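Local coordinates for protein cellulase IBT99 (Metagenomes, PDB 6WBT) that probably hydrolyses 6-phospho-alpha-glucosides as a family 4 glycosidase, using bound NAD and a manganese ion, at residues Ile33-Leu38 with Val65-Val70. Numbering follows the deposited sequence.
Sequences IKELWL and VLKVTV
L66 CD1 lies between two leucines of the neighbouring strand, 3.8 Å from L36 CD2 and 3.7 Å from L38 CG, and these three side chains form the apolar centre of a parallel strand pair in the Rossmann fold. Strands 33-39 and 66-69 are joined through helix 43-60 in a beta-alpha-beta crossover, with 66-69 outermost at this end of the sheet. On L66 the CG stands anti to the backbone N (chi1 176°), and chi2 of 66° then turns CD1 toward the adjoining strand. V68 extends the leucine face more loosely, its CG2 meeting L38 CD1. Helix 43-60 packs on L66, L38 and V68, while helix 17-25 lies against L36 and L38; the side chain of L38 is about 9 Å from the bound NAD.

Four backbone hydrogen bonds lace the strands together: L36 N to V65 O, K67 N to L36 O, L38 N to K67 O and T69 N to L38 O. L36 and L38 on one strand and K67 on the other thus each use both N and O within the ladder.

On the opposite face, W37 and K67 run side by side and point the same way. K67 CB sits over the six-membered ring of W37, 3.4 Å from its centroid and 6° off the normal, a CH-pi contact. T69 CG2 approaches the same ring in its plane, at the edge, 3.5 Å from CZ3. K6 adds a cation-pi interaction with this indole. The K67 chain then bends at chi2 and chi3, passing its CD 3.4 Å from E35 OE1, although NZ itself makes no salt bridge with that carboxylate. The other carboxylate oxygen, E35 OE2, lies in the indole plane and accepts a weak hydrogen bond from W37 NE1 at 3.4 Å.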
ATOM      1  N   ILE A  33     -41.711 -18.646   6.995  1.00 73.24           N
ATOM      2  CA  ILE A  33     -41.536 -19.390   5.752  1.00 71.75           C
ATOM      3  C   ILE A  33     -42.856 -19.391   4.989  1.00 74.81           C
ATOM      4  O   ILE A  33     -43.814 -20.062   5.385  1.00 76.39           O
ATOM      5  CB  ILE A  33     -41.050 -20.820   6.020  1.00 70.61           C
ATOM      6  CG1 ILE A  33     -39.730 -20.796   6.796  1.00 68.93           C
ATOM      7  CG2 ILE A  33     -40.888 -21.579   4.714  1.00 70.67           C
ATOM      8  CD1 ILE A  33     -39.229 -22.167   7.196  1.00 68.33           C
ATOM      9  N   LYS A  34     -42.907 -18.640   3.887  1.00 75.30           N
ATOM     10  CA  LYS A  34     -44.057 -18.715   2.992  1.00 75.99           C
ATOM     11  C   LYS A  34     -44.078 -20.045   2.249  1.00 73.17           C
ATOM     12  O   LYS A  34     -45.071 -20.780   2.293  1.00 72.08           O
ATOM     13  CB  LYS A  34     -44.034 -17.550   2.003  1.00 78.43           C
ATOM     14  CG  LYS A  34     -44.903 -17.757   0.774  1.00 80.90           C
ATOM     15  CD  LYS A  34     -44.438 -16.871  -0.369  1.00 82.15           C
ATOM     16  CE  LYS A  34     -45.116 -17.239  -1.679  1.00 83.91           C
ATOM     17  NZ  LYS A  34     -44.497 -16.524  -2.831  1.00 83.24           N
ATOM     18  N   GLU A  35     -42.983 -20.370   1.560  1.00 73.34           N
ATOM     19  CA  GLU A  35     -42.850 -21.632   0.850  1.00 73.66           C
ATOM     20  C   GLU A  35     -41.413 -22.119   0.962  1.00 69.46           C
ATOM     21  O   GLU A  35     -40.483 -21.324   1.125  1.00 68.48           O
ATOM     22  CB  GLU A  35     -43.234 -21.506  -0.630  1.00 77.41           C
ATOM     23  CG  GLU A  35     -44.722 -21.353  -0.888  1.00 82.22           C
ATOM     24  CD  GLU A  35     -45.038 -21.212  -2.363  1.00 85.79           C
ATOM     25  OE1 GLU A  35     -45.737 -22.090  -2.911  1.00 87.80           O
ATOM     26  OE2 GLU A  35     -44.577 -20.227  -2.975  1.00 86.68           O
ATOM     27  N   LEU A  36     -41.243 -23.434   0.871  1.00 65.27           N
ATOM     28  CA  LEU A  36     -39.931 -24.068   0.840  1.00 60.79           C
ATOM     29  C   LEU A  36     -39.743 -24.700  -0.533  1.00 57.79           C
ATOM     30  O   LEU A  36     -40.531 -25.562  -0.934  1.00 58.24           O
ATOM     31  CB  LEU A  36     -39.797 -25.118   1.942  1.00 60.80           C
ATOM     32  CG  LEU A  36     -38.390 -25.677   2.175  1.00 59.68           C
ATOM     33  CD1 LEU A  36     -37.482 -24.611   2.771  1.00 59.47           C
ATOM     34  CD2 LEU A  36     -38.433 -26.911   3.063  1.00 60.31           C
ATOM     35  N   TRP A  37     -38.708 -24.271  -1.249  1.00 54.44           N
ATOM     36  CA  TRP A  37     -38.466 -24.706  -2.617  1.00 52.45           C
ATOM     37  C   TRP A  37     -37.187 -25.526  -2.691  1.00 49.58           C
ATOM     38  O   TRP A  37     -36.159 -25.136  -2.127  1.00 47.08           O
ATOM     39  CB  TRP A  37     -38.381 -23.507  -3.564  1.00 52.92           C
ATOM     40  CG  TRP A  37     -39.719 -22.928  -3.910  1.00 54.25           C
ATOM     41  CD1 TRP A  37     -40.451 -22.053  -3.163  1.00 54.04           C
ATOM     42  CD2 TRP A  37     -40.486 -23.187  -5.093  1.00 55.04           C
ATOM     43  NE1 TRP A  37     -41.627 -21.750  -3.807  1.00 54.96           N
ATOM     44  CE2 TRP A  37     -41.673 -22.433  -4.994  1.00 55.93           C
ATOM     45  CE3 TRP A  37     -40.286 -23.982  -6.225  1.00 55.25           C
ATOM     46  CZ2 TRP A  37     -42.654 -22.451  -5.983  1.00 57.56           C
ATOM     47  CZ3 TRP A  37     -41.261 -23.998  -7.206  1.00 56.35           C
ATOM     48  CH2 TRP A  37     -42.430 -23.237  -7.079  1.00 57.27           C
ATOM     49  N   LEU A  38     -37.256 -26.657  -3.385  1.00 50.16           N
ATOM     50  CA  LEU A  38     -36.099 -27.506  -3.644  1.00 49.71           C
ATOM     51  C   LEU A  38     -35.823 -27.466  -5.140  1.00 52.43           C
ATOM     52  O   LEU A  38     -36.614 -27.981  -5.936  1.00 55.00           O
ATOM     53  CB  LEU A  38     -36.349 -28.936  -3.168  1.00 47.46           C
ATOM     54  CG  LEU A  38     -36.608 -29.134  -1.673  1.00 47.20           C
ATOM     55  CD1 LEU A  38     -36.807 -30.609  -1.367  1.00 47.17           C
ATOM     56  CD2 LEU A  38     -35.473 -28.558  -0.835  1.00 46.13           C
ATOM     57  N   VAL A  65     -45.506 -25.659   3.364  1.00 64.28           N
ATOM     58  CA  VAL A  65     -45.719 -26.204   2.027  1.00 65.28           C
ATOM     59  C   VAL A  65     -44.377 -26.358   1.324  1.00 65.58           C
ATOM     60  O   VAL A  65     -43.526 -25.460   1.367  1.00 64.31           O
ATOM     61  CB  VAL A  65     -46.679 -25.300   1.228  1.00 66.18           C
ATOM     62  CG1 VAL A  65     -46.283 -23.837   1.377  1.00 65.89           C
ATOM     63  CG2 VAL A  65     -46.701 -25.704  -0.239  1.00 66.36           C
ATOM     64  N   LEU A  66     -44.179 -27.504   0.679  1.00 66.40           N
ATOM     65  CA  LEU A  66     -42.939 -27.822  -0.015  1.00 64.06           C
ATOM     66  C   LEU A  66     -43.193 -27.894  -1.514  1.00 66.23           C
ATOM     67  O   LEU A  66     -44.079 -28.629  -1.964  1.00 68.05           O
ATOM     68  CB  LEU A  66     -42.356 -29.148   0.479  1.00 61.13           C
ATOM     69  CG  LEU A  66     -41.097 -29.639  -0.239  1.00 60.12           C
ATOM     70  CD1 LEU A  66     -39.926 -28.703   0.019  1.00 59.02           C
ATOM     71  CD2 LEU A  66     -40.756 -31.059   0.183  1.00 58.71           C
ATOM     72  N   LYS A  67     -42.413 -27.137  -2.281  1.00 66.89           N
ATOM     73  CA  LYS A  67     -42.474 -27.155  -3.736  1.00 66.48           C
ATOM     74  C   LYS A  67     -41.152 -27.678  -4.284  1.00 64.02           C
ATOM     75  O   LYS A  67     -40.080 -27.241  -3.853  1.00 64.78           O
ATOM     76  CB  LYS A  67     -42.766 -25.761  -4.294  1.00 66.79           C
ATOM     77  CG  LYS A  67     -43.981 -25.085  -3.675  1.00 68.78           C
ATOM     78  CD  LYS A  67     -45.087 -24.860  -4.695  1.00 71.17           C
ATOM     79  CE  LYS A  67     -45.707 -26.171  -5.150  1.00 72.86           C
ATOM     80  NZ  LYS A  67     -46.844 -25.951  -6.085  1.00 75.02           N
ATOM     81  N   VAL A  68     -41.232 -28.613  -5.225  1.00 60.37           N
ATOM     82  CA  VAL A  68     -40.060 -29.227  -5.836  1.00 56.24           C
ATOM     83  C   VAL A  68     -40.119 -28.975  -7.334  1.00 55.17           C
ATOM     84  O   VAL A  68     -41.165 -29.175  -7.962  1.00 56.96           O
ATOM     85  CB  VAL A  68     -39.986 -30.736  -5.534  1.00 54.63           C
ATOM     86  CG1 VAL A  68     -38.760 -31.351  -6.192  1.00 52.71           C
ATOM     87  CG2 VAL A  68     -39.966 -30.973  -4.032  1.00 54.05           C
ATOM     88  N   THR A  69     -39.000 -28.536  -7.905  1.00 53.70           N
ATOM     89  CA  THR A  69     -38.962 -28.213  -9.324  1.00 54.14           C
ATOM     90  C   THR A  69     -37.533 -28.315  -9.832  1.00 53.12           C
ATOM     91  O   THR A  69     -36.571 -28.286  -9.059  1.00 49.98           O
ATOM     92  CB  THR A  69     -39.513 -26.811  -9.599  1.00 54.15           C
ATOM     93  OG1 THR A  69     -39.474 -26.550 -11.007  1.00 56.01           O
ATOM     94  CG2 THR A  69     -38.679 -25.768  -8.876  1.00 52.05           C
ATOM     95  N   VAL A  70     -37.415 -28.443 -11.153  1.00 54.87           N
ATOM     96  CA  VAL A  70     -36.139 -28.348 -11.849  1.00 54.84           C
ATOM     97  C   VAL A  70     -36.073 -27.140 -12.770  1.00 57.96           C
ATOM     98  O   VAL A  70     -35.050 -26.934 -13.428  1.00 59.61           O
ATOM     99  CB  VAL A  70     -35.830 -29.637 -12.638  1.00 52.75           C
ATOM    100  CG1 VAL A  70     -35.671 -30.817 -11.691  1.00 52.18           C
ATOM    101  CG2 VAL A  70     -36.923 -29.911 -13.660  1.00 52.85           C
TER